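PDB 2W1W: lipolytic enzyme, g-d-s-l from Clostridium thermocellum, which carries a family 6 carbohydrate-binding module, modelled here as a calcium-bearing beta-sandwich built wholly of strands and loops. Local coordinates for residues A[40-45]-A[110-115]; A[65-70]-A[82-87]; A[51-56]-A[98-103]; A[25-30]-A[123-128]. All blocks are in the same frame, centred on the assembly; numbering follows the deposited sequence. Where two conformers were deposited one is given.

Contact 1: residues A[40-45]-A[110-115]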
# COMPACT_ATOMS: atom_id res chain seq x y z
N GLY A 40 5.41 -8.94 -6.70
CA GLY A 40 4.41 -7.98 -7.21
C GLY A 40 4.51 -6.66 -6.48
O GLY A 40 5.05 -6.58 -5.39
N TYR A 41 3.99 -5.62 -7.11
CA TYR A 41 3.96 -4.30 -6.46
C TYR A 41 2.80 -3.47 -6.92
O TYR A 41 2.16 -3.71 -7.96
CB TYR A 41 5.28 -3.52 -6.68
CG TYR A 41 5.63 -3.08 -8.10
CD1 TYR A 41 4.93 -2.07 -8.73
CD2 TYR A 41 6.70 -3.66 -8.80
CE1 TYR A 41 5.27 -1.63 -10.00
CE2 TYR A 41 7.04 -3.23 -10.09
CZ TYR A 41 6.31 -2.23 -10.68
OH TYR A 41 6.59 -1.75 -11.96
N ILE A 42 2.58 -2.47 -6.09
CA ILE A 42 1.67 -1.38 -6.39
C ILE A 42 2.42 -0.07 -6.18
O ILE A 42 3.28 0.04 -5.33
CB ILE A 42 0.40 -1.44 -5.52
CG1 ILE A 42 0.73 -1.13 -4.05
CG2 ILE A 42 -0.28 -2.80 -5.69
CD1 ILE A 42 -0.44 -1.29 -3.08
N GLU A 43 2.10 0.90 -6.99
CA GLU A 43 2.74 2.20 -6.87
C GLU A 43 1.86 3.34 -7.33
O GLU A 43 0.96 3.16 -8.17
CB GLU A 43 4.08 2.20 -7.57
CG GLU A 43 4.06 2.35 -8.99
CD GLU A 43 5.45 2.51 -9.60
OE1 GLU A 43 6.49 2.14 -8.98
OE2 GLU A 43 5.50 3.00 -10.75
N TRP A 44 2.07 4.48 -6.70
CA TRP A 44 1.37 5.69 -7.07
C TRP A 44 2.36 6.83 -7.20
O TRP A 44 3.43 6.85 -6.63
CB TRP A 44 0.35 6.12 -5.99
CG TRP A 44 -0.85 5.23 -5.79
CD1 TRP A 44 -2.07 5.36 -6.40
CD2 TRP A 44 -0.97 4.12 -4.88
NE1 TRP A 44 -2.92 4.40 -5.93
CE2 TRP A 44 -2.29 3.64 -4.99
CE3 TRP A 44 -0.10 3.47 -4.00
CZ2 TRP A 44 -2.77 2.58 -4.22
CZ3 TRP A 44 -0.58 2.42 -3.26
CH2 TRP A 44 -1.88 1.98 -3.37
N ASN A 45 1.89 7.82 -7.94
CA ASN A 45 2.56 9.12 -8.09
C ASN A 45 1.89 10.06 -7.10
O ASN A 45 0.75 10.46 -7.27
CB ASN A 45 2.39 9.63 -9.53
CG ASN A 45 3.19 8.84 -10.53
OD1 ASN A 45 2.61 8.20 -11.47
ND2 ASN A 45 4.49 8.82 -10.36
N ILE A 110 5.84 6.18 -4.96
CA ILE A 110 5.72 5.35 -3.76
C ILE A 110 5.24 3.99 -4.13
O ILE A 110 4.18 3.85 -4.69
CB ILE A 110 4.81 6.00 -2.71
CG1 ILE A 110 5.35 7.41 -2.39
CG2 ILE A 110 4.81 5.14 -1.42
CD1 ILE A 110 4.59 8.15 -1.29
N ARG A 111 6.07 2.99 -3.82
CA ARG A 111 5.85 1.60 -4.24
C ARG A 111 5.88 0.70 -3.02
O ARG A 111 6.68 0.90 -2.12
CB ARG A 111 6.92 1.14 -5.24
CG ARG A 111 6.71 -0.28 -5.75
CD ARG A 111 7.88 -0.78 -6.62
NE ARG A 111 7.93 -0.05 -7.88
CZ ARG A 111 8.74 -0.34 -8.89
NH1 ARG A 111 9.61 -1.34 -8.79
NH2 ARG A 111 8.68 0.38 -10.00
N ALA A 112 4.96 -0.26 -3.01
CA ALA A 112 4.94 -1.37 -2.01
C ALA A 112 5.07 -2.69 -2.72
O ALA A 112 4.19 -3.05 -3.51
CB ALA A 112 3.61 -1.34 -1.20
N THR A 113 6.17 -3.40 -2.44
CA THR A 113 6.55 -4.64 -3.16
C THR A 113 6.50 -5.83 -2.20
O THR A 113 7.05 -5.80 -1.13
CB THR A 113 7.97 -4.52 -3.73
OG1 THR A 113 8.06 -3.37 -4.61
CG2 THR A 113 8.38 -5.78 -4.50
N ALA A 114 5.86 -6.89 -2.64
CA ALA A 114 5.82 -8.16 -1.88
C ALA A 114 7.20 -8.79 -1.82
O ALA A 114 7.83 -9.03 -2.84
CB ALA A 114 4.81 -9.13 -2.55
N ILE A 115 7.65 -9.06 -0.59
CA ILE A 115 8.96 -9.69 -0.39
C ILE A 115 8.90 -11.14 0.12
O ILE A 115 9.93 -11.84 0.16
CB ILE A 115 9.88 -8.84 0.49
CG1 ILE A 115 9.32 -8.68 1.91
CG2 ILE A 115 10.15 -7.46 -0.19
CD1 ILE A 115 10.31 -7.98 2.85
O HOH W 1 7.53 2.64 -12.14
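Arg111 lays its guanidinium flat on the ring of Tyr41, the two planes only 4° apart. Arg111 CZ stands 3.6 Å from the centroid of the Tyr41 ring, over its face, so the stack is also a cation-pi contact. Arg111 CD adds a CH-pi contact above the same face, close to Tyr41 CG. The arginine leaves its strand with CG anti to the backbone N (chi1 -178°), and a bend at chi3 (-68°) brings the planar end down over the ring.

The ionic part is a salt bridge to Glu43. NE and NH2 of Arg111 both donate side-on to a single oxygen, Glu43 OE1, with NE at 2.8 Å and NH2 at 3.0 Å. That oxygen lies in the guanidinium plane, whereas both nitrogens reach it from one face of the carboxylate, tilted out of its plane. A water held by Glu43 OE2 also meets Arg111 NH2, weakly.

Beneath these side chains run the backbone bonds of an antiparallel pair. Ile42 and Ala112 exchange two of them, Ile42 N to Ala112 O at 3.1 Å and Ala112 N to Ile42 O at 2.9 Å, and Trp44 pairs likewise with Ile110.

Apolar packing takes the other face of the sheet. Ile42 CG1 lies 4.1 Å from Ala112 CB, and Ile42 packs on Val123 and Trp44 on Leu126, both of the opposing sheet of the sandwich; Trp44 NE1 bonds to Gln8 O.

With its edge held by Glu43 and one face by Tyr41, the guanidinium is restrained from turning, and the carboxylate probably offsets its charge beside the ring.

Contact 2: residues A[65-70]-A[82-87]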
# COMPACT_ATOMS: atom_id res chain seq x y z
N THR A 65 -3.10 -16.28 8.51
CA THR A 65 -2.52 -16.13 9.85
C THR A 65 -1.12 -15.55 9.86
O THR A 65 -0.61 -15.16 10.92
CB THR A 65 -2.50 -17.45 10.64
OG1 THR A 65 -1.65 -18.39 10.01
CG2 THR A 65 -3.92 -18.01 10.81
N ALA A 66 -0.51 -15.47 8.69
CA ALA A 66 0.92 -15.08 8.57
C ALA A 66 1.07 -13.68 8.02
O ALA A 66 0.36 -13.24 7.11
CB ALA A 66 1.72 -16.06 7.64
N ASN A 67 2.06 -13.02 8.56
CA ASN A 67 2.47 -11.69 8.11
C ASN A 67 2.82 -11.72 6.64
O ASN A 67 3.44 -12.65 6.15
CB ASN A 67 3.67 -11.23 8.96
CG ASN A 67 4.12 -9.81 8.68
OD1 ASN A 67 3.35 -8.96 8.23
ND2 ASN A 67 5.39 -9.54 9.01
N ARG A 68 2.38 -10.67 5.95
CA ARG A 68 2.68 -10.46 4.55
C ARG A 68 3.45 -9.13 4.36
O ARG A 68 2.89 -8.12 3.90
CB ARG A 68 1.42 -10.49 3.72
CG ARG A 68 0.83 -11.88 3.55
CD ARG A 68 -0.26 -11.91 2.52
NE ARG A 68 -0.66 -13.30 2.26
CZ ARG A 68 -1.34 -13.69 1.21
NH1 ARG A 68 -1.70 -12.83 0.28
NH2 ARG A 68 -1.66 -14.97 1.09
N PRO A 69 4.73 -9.11 4.74
CA PRO A 69 5.47 -7.85 4.74
C PRO A 69 5.80 -7.36 3.36
O PRO A 69 5.86 -8.11 2.39
CB PRO A 69 6.75 -8.20 5.51
CG PRO A 69 6.92 -9.66 5.28
CD PRO A 69 5.57 -10.23 5.21
N MET A 70 5.99 -6.06 3.28
CA MET A 70 6.31 -5.42 2.02
C MET A 70 7.44 -4.41 2.17
O MET A 70 7.59 -3.74 3.16
CB MET A 70 5.09 -4.76 1.39
CG MET A 70 3.97 -5.72 1.09
SD MET A 70 2.82 -5.12 -0.15
CE MET A 70 1.86 -3.92 0.79
N SER A 82 11.06 -3.95 5.15
CA SER A 82 10.07 -4.96 5.53
C SER A 82 9.02 -4.42 6.49
O SER A 82 9.09 -4.64 7.69
CB SER A 82 10.76 -6.18 6.14
OG SER A 82 9.83 -7.23 6.40
N MET A 83 8.04 -3.74 5.91
CA MET A 83 6.90 -3.20 6.63
C MET A 83 5.88 -4.30 6.84
O MET A 83 5.49 -4.98 5.92
CB MET A 83 6.24 -2.06 5.85
CG MET A 83 5.03 -1.45 6.53
SD MET A 83 4.42 -0.05 5.58
CE MET A 83 2.96 0.31 6.57
N ASP A 84 5.43 -4.46 8.07
CA ASP A 84 4.52 -5.56 8.42
C ASP A 84 3.09 -5.27 8.06
O ASP A 84 2.59 -4.15 8.20
CB ASP A 84 4.59 -5.86 9.92
CG ASP A 84 5.97 -6.34 10.34
OD1 ASP A 84 6.63 -7.05 9.57
OD2 ASP A 84 6.41 -5.94 11.44
N PHE A 85 2.45 -6.33 7.59
CA PHE A 85 1.03 -6.38 7.27
C PHE A 85 0.44 -7.65 7.86
O PHE A 85 0.30 -8.69 7.19
CB PHE A 85 0.78 -6.29 5.76
CG PHE A 85 1.13 -4.96 5.21
CD1 PHE A 85 0.19 -3.94 5.16
CD2 PHE A 85 2.41 -4.69 4.75
CE1 PHE A 85 0.53 -2.69 4.70
CE2 PHE A 85 2.77 -3.41 4.30
CZ PHE A 85 1.82 -2.43 4.26
N VAL A 86 0.11 -7.55 9.14
CA VAL A 86 -0.28 -8.72 9.93
C VAL A 86 -1.72 -9.11 9.66
O VAL A 86 -2.50 -8.37 9.10
CB VAL A 86 -0.07 -8.52 11.45
CG1 VAL A 86 1.40 -8.13 11.72
CG2 VAL A 86 -1.01 -7.53 12.03
N SER A 87 -2.03 -10.34 10.06
CA SER A 87 -3.38 -10.86 9.91
C SER A 87 -4.42 -9.89 10.44
O SER A 87 -4.27 -9.33 11.53
CB SER A 87 -3.56 -12.18 10.65
OG SER A 87 -4.80 -12.77 10.27
O HOH W 2 -0.02 -12.27 10.92
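Phe85 O is gripped by two donors, Arg68 N at 3.1 Å and, from outside the two segments, Asn62 ND2; the Arg68 N-H is nearly straight but comes from above the carbonyl plane. The Asn67 side chain reaches across to the other segment beside it. With CG anti to the backbone N (chi1 -175°), its OD1 accepts from Phe85 N at 2.9 Å, in the carbonyl plane, while its ND2 donates to Asp84 OD1 at 2.8 Å from above the carboxylate. OD1 thus takes the place a backbone carbonyl would have in a ladder, while ND2 turns to a side chain. True antiparallel pairing comes next, where Met70 and Met83 trade two backbone bonds, Met70 N to Met83 O at 2.9 Å and Met83 N to Met70 O at 2.8 Å.

Met70 bends at chi3 and sets CE over one face of the Phe85 ring, 3.7 Å from Phe85 CE2 and offset toward the rim, in a CH-pi contact; Met70 SD, farther off and oblique to the ring, makes this a Met-aromatic pair as well. Tyr60 meets the same ring edge-to-face.

The loop before strand 70-74 is therefore tied to the chain leaving strand 77-83 mainly by polar bonds. One cost remains: Arg68 O, 3.4 Å from Phe85 CB, is buried without a polar partner.

Contact 3: residues A[51-56]-A[98-103]; sequences SGSYAL and GIVANL
Tyr54 and Leu103 leave their strands in the same way, CG beside the backbone N and anti to the carbonyl carbon (chi1 -68° and -55°), and this brings the leucine against the phenol ring. Leu103 CD1 sits over one face of the ring, offset toward its rim and 3.7 Å from Tyr54 CG, in a CH-pi contact; the two side chains cross at about a right angle. At the far end of the ring Tyr54 OH bonds to Ser50 O. Further along the same face of the sheet, Leu56 CD1 meets Ala101 CB at 3.7 Å, and Leu56 CB lies 4.3 Å from Ile99 CG1.

Strands 52-61 and 95-103 are neighbours in the four-stranded sheet of the sandwich, where 95-103 is the outermost strand within the chain. Their short segments run antiparallel with a marked twist, 140° between directions. Three hydrogen-bonded pairs join them: Gly52 with Leu103, Tyr54 with Ala101, and Leu56 with Ile99. The Tyr54 N to Ala101 O bond measures 2.8 Å, and Leu56 N to Ile99 O, at 2.9 Å, is almost straight.

On the inner side, Leu56 and Leu103 pack against Ile110 of the other sheet. Ser53, Val100 and Asn102 are exposed on the other face, with Ala55 partly so. Backbone bonds fix the register, while the larger apolar side chains, Tyr54, Leu56 and Leu103, gather on the face turned to the interior.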
# COMPACT_ATOMS: atom_id res chain seq x y z
N SER A 51 8.74 19.78 0.83
CA SER A 51 9.62 18.74 1.37
C SER A 51 9.43 18.57 2.86
O SER A 51 9.33 19.54 3.61
CB SER A 51 11.11 19.02 1.05
OG SER A 51 11.29 19.09 -0.38
N GLY A 52 9.37 17.32 3.29
CA GLY A 52 9.31 16.99 4.74
C GLY A 52 8.75 15.60 4.98
O GLY A 52 8.57 14.84 4.04
N SER A 53 8.39 15.37 6.23
CA SER A 53 7.86 14.08 6.70
C SER A 53 6.37 14.00 6.48
O SER A 53 5.62 14.93 6.77
CB SER A 53 8.17 13.86 8.19
OG SER A 53 9.55 13.70 8.41
N TYR A 54 5.94 12.86 5.94
CA TYR A 54 4.51 12.57 5.69
C TYR A 54 4.16 11.20 6.24
O TYR A 54 4.95 10.27 6.20
CB TYR A 54 4.23 12.61 4.21
CG TYR A 54 4.33 13.98 3.58
CD1 TYR A 54 3.19 14.71 3.32
CD2 TYR A 54 5.56 14.54 3.30
CE1 TYR A 54 3.26 15.97 2.75
CE2 TYR A 54 5.65 15.80 2.74
CZ TYR A 54 4.50 16.50 2.47
OH TYR A 54 4.58 17.77 1.91
N ALA A 55 2.95 11.12 6.76
CA ALA A 55 2.35 9.82 7.11
C ALA A 55 1.85 9.15 5.85
O ALA A 55 1.10 9.76 5.07
CB ALA A 55 1.23 10.02 8.10
N LEU A 56 2.24 7.88 5.70
CA LEU A 56 1.80 6.96 4.64
C LEU A 56 1.06 5.80 5.30
O LEU A 56 1.67 4.96 6.01
CB LEU A 56 3.00 6.43 3.88
CG LEU A 56 4.04 7.43 3.31
CD1 LEU A 56 5.23 6.71 2.65
CD2 LEU A 56 3.42 8.41 2.36
N GLY A 98 0.79 1.88 8.98
CA GLY A 98 1.37 3.16 8.60
C GLY A 98 2.81 3.32 8.96
O GLY A 98 3.31 2.74 9.91
N ILE A 99 3.46 4.15 8.17
CA ILE A 99 4.82 4.63 8.44
C ILE A 99 4.92 6.12 8.15
O ILE A 99 4.00 6.72 7.65
CB ILE A 99 5.90 3.89 7.63
CG1 ILE A 99 5.75 4.09 6.13
CG2 ILE A 99 5.94 2.41 8.00
CD1 ILE A 99 6.91 3.52 5.34
N VAL A 100 6.05 6.66 8.53
CA VAL A 100 6.41 8.04 8.21
C VAL A 100 7.61 8.03 7.28
O VAL A 100 8.56 7.30 7.51
CB VAL A 100 6.75 8.81 9.51
CG1 VAL A 100 7.25 10.20 9.19
CG2 VAL A 100 5.49 8.83 10.42
N ALA A 101 7.55 8.84 6.23
CA ALA A 101 8.65 8.96 5.29
C ALA A 101 8.83 10.38 4.79
O ALA A 101 7.91 11.17 4.77
CB ALA A 101 8.40 8.04 4.11
N ASN A 102 10.04 10.68 4.34
CA ASN A 102 10.34 11.98 3.78
C ASN A 102 9.97 11.99 2.31
O ASN A 102 10.31 11.07 1.56
CB ASN A 102 11.83 12.30 3.97
CG ASN A 102 12.21 12.46 5.43
OD1 ASN A 102 11.41 12.91 6.25
ND2 ASN A 102 13.43 12.05 5.77
N LEU A 103 9.25 13.02 1.92
CA LEU A 103 8.91 13.26 0.52
C LEU A 103 9.56 14.57 0.07
O LEU A 103 9.84 15.44 0.88
CB LEU A 103 7.42 13.31 0.29
CG LEU A 103 6.58 12.10 0.76
CD1 LEU A 103 5.08 12.35 0.40
CD2 LEU A 103 7.09 10.78 0.19

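Contact 4: residues A[25-30]-A[123-128]; sequences GYTGSC and VDYLKV. With CA (calcium ion), chain C.
The Tyr125 ring meets Thr27 at its edge, with the hydroxyl oxygen OG1 lying in the ring plane 3.3 Å from Tyr125 CD2. The second flat group, the carboxylate of Asp124, is met along its outer side by the same threonine. Thr27 N donates to Asp124 OD1 at 2.9 Å and Thr27 OG1 donates to Asp124 OD2 at 2.7 Å, each on the syn side and somewhat out of the carboxylate plane. Thr27 can reach both oxygens because its OG1 lies between the backbone N and the carbonyl carbon (chi1 61°), on the same side as its own N-H.

The carboxylate is fixed further by the calcium ion, which Asp124 chelates through its backbone O as well as OD1. Calcium is bound by Asp124 OD1 at 2.3 Å and by Asp124 O at 2.5 Å, and the loop supplies the carbonyl oxygens Thr27 O and Cys30 O, at 2.3 Å and 2.2 Å from the ion. A water completes the five ligands in the model. This all-oxygen site, set where the loop meets the beginning of strand 122-129, fastens 25-30 to it within the beta-sandwich; a bound calcium of this kind is a familiar feature of family 6 modules.

Thr27 O and Asp124 OD1, two acceptors 3.1 Å apart, are held together by the shared metal. In the second shell, Arg59 NH2 forms a salt bridge with Asp124 OD2 and also bonds to Gly25 O, so one guanidinium nitrogen ties the carboxylate to the start of the loop.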
# COMPACT_ATOMS: atom_id res chain seq x y z
N GLY A 25 -15.91 -4.84 1.70
CA GLY A 25 -15.40 -3.87 2.69
C GLY A 25 -14.36 -2.89 2.20
O GLY A 25 -13.93 -2.00 2.94
N TYR A 26 -13.94 -3.10 0.97
CA TYR A 26 -13.05 -2.14 0.28
C TYR A 26 -13.80 -0.83 0.06
O TYR A 26 -15.03 -0.74 0.09
CB TYR A 26 -12.49 -2.70 -1.05
CG TYR A 26 -13.54 -2.98 -2.11
CD1 TYR A 26 -14.00 -1.99 -2.95
CD2 TYR A 26 -14.12 -4.25 -2.21
CE1 TYR A 26 -14.99 -2.24 -3.88
CE2 TYR A 26 -15.12 -4.51 -3.12
CZ TYR A 26 -15.55 -3.50 -3.94
OH TYR A 26 -16.55 -3.74 -4.86
N THR A 27 -13.03 0.20 -0.18
CA THR A 27 -13.55 1.49 -0.55
C THR A 27 -13.15 1.82 -1.96
O THR A 27 -12.30 1.19 -2.55
CB THR A 27 -13.10 2.59 0.42
OG1 THR A 27 -11.67 2.69 0.39
CG2 THR A 27 -13.60 2.28 1.85
N GLY A 28 -13.77 2.86 -2.47
CA GLY A 28 -13.71 3.16 -3.88
C GLY A 28 -14.25 1.97 -4.66
O GLY A 28 -15.11 1.20 -4.20
N SER A 29 -13.67 1.78 -5.82
CA SER A 29 -14.18 0.75 -6.74
C SER A 29 -13.50 -0.60 -6.71
O SER A 29 -13.97 -1.58 -7.27
CB SER A 29 -14.14 1.31 -8.13
OG SER A 29 -12.81 1.41 -8.55
N CYS A 30 -12.37 -0.68 -6.03
CA CYS A 30 -11.66 -1.93 -5.98
C CYS A 30 -10.53 -1.87 -4.94
O CYS A 30 -10.29 -0.84 -4.29
CB CYS A 30 -11.07 -2.25 -7.35
SG CYS A 30 -9.66 -1.24 -7.83
N VAL A 123 -4.74 -4.66 -0.78
CA VAL A 123 -4.57 -3.23 -0.41
C VAL A 123 -5.68 -2.40 -1.03
O VAL A 123 -5.91 -2.40 -2.25
CB VAL A 123 -3.18 -2.68 -0.85
CG1 VAL A 123 -3.06 -1.16 -0.58
CG2 VAL A 123 -2.06 -3.39 -0.16
N ASP A 124 -6.38 -1.71 -0.15
CA ASP A 124 -7.53 -0.86 -0.50
C ASP A 124 -7.09 0.46 -1.12
O ASP A 124 -7.63 0.90 -2.15
CB ASP A 124 -8.38 -0.62 0.75
CG ASP A 124 -9.73 -0.03 0.46
OD1 ASP A 124 -10.24 -0.15 -0.69
OD2 ASP A 124 -10.28 0.59 1.42
N TYR A 125 -6.16 1.11 -0.43
CA TYR A 125 -5.64 2.42 -0.83
C TYR A 125 -4.41 2.75 -0.01
O TYR A 125 -4.11 2.08 0.96
CB TYR A 125 -6.68 3.53 -0.62
CG TYR A 125 -7.22 3.73 0.79
CD1 TYR A 125 -6.40 4.15 1.83
CD2 TYR A 125 -8.56 3.58 1.06
CE1 TYR A 125 -6.91 4.43 3.09
CE2 TYR A 125 -9.08 3.84 2.32
CZ TYR A 125 -8.24 4.24 3.34
OH TYR A 125 -8.72 4.49 4.61
N LEU A 126 -3.75 3.80 -0.46
CA LEU A 126 -2.73 4.53 0.28
C LEU A 126 -3.27 5.93 0.60
O LEU A 126 -3.73 6.65 -0.26
CB LEU A 126 -1.46 4.66 -0.54
CG LEU A 126 -0.39 5.66 -0.07
CD1 LEU A 126 0.20 5.26 1.29
CD2 LEU A 126 0.71 5.86 -1.15
N LYS A 127 -3.24 6.27 1.88
CA LYS A 127 -3.66 7.57 2.39
C LYS A 127 -2.41 8.32 2.87
O LYS A 127 -1.61 7.80 3.63
CB LYS A 127 -4.63 7.31 3.57
CG LYS A 127 -5.18 8.50 4.23
CD LYS A 127 -6.03 8.06 5.41
CE LYS A 127 -7.39 7.70 5.08
NZ LYS A 127 -8.05 7.05 6.33
N VAL A 128 -2.27 9.56 2.41
CA VAL A 128 -1.10 10.42 2.72
C VAL A 128 -1.60 11.73 3.33
O VAL A 128 -2.48 12.38 2.79
CB VAL A 128 -0.28 10.73 1.46
CG1 VAL A 128 0.94 11.58 1.79
CG2 VAL A 128 0.09 9.40 0.74
CA CA C . -10.05 0.75 -2.77
O HOH W 3 -9.59 2.68 -3.60

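Contacts 1 and 3 are strand ladders in the two facing sheets, and they meet in the shared interior, where Ile110 touches Leu56 and Leu103. Contact 1 is buried and carries an ionic stack on its other face, whereas contact 3 turns a face of mixed polar and apolar side chains outward, largely exposed. Contact 4 is buried too, yet metal and carboxylate take the place of a ladder in it; its strand, next to that of 51-56, also packs Val123 and Leu126 on the side chains of 40-45. Contact 2, partly exposed at the edge of the five-stranded sheet, where its strands give way to loops, uses the side-chain amide of Asn67 where backbone pairing lapses, and Met70 carries it inward to Ala112 and Val123.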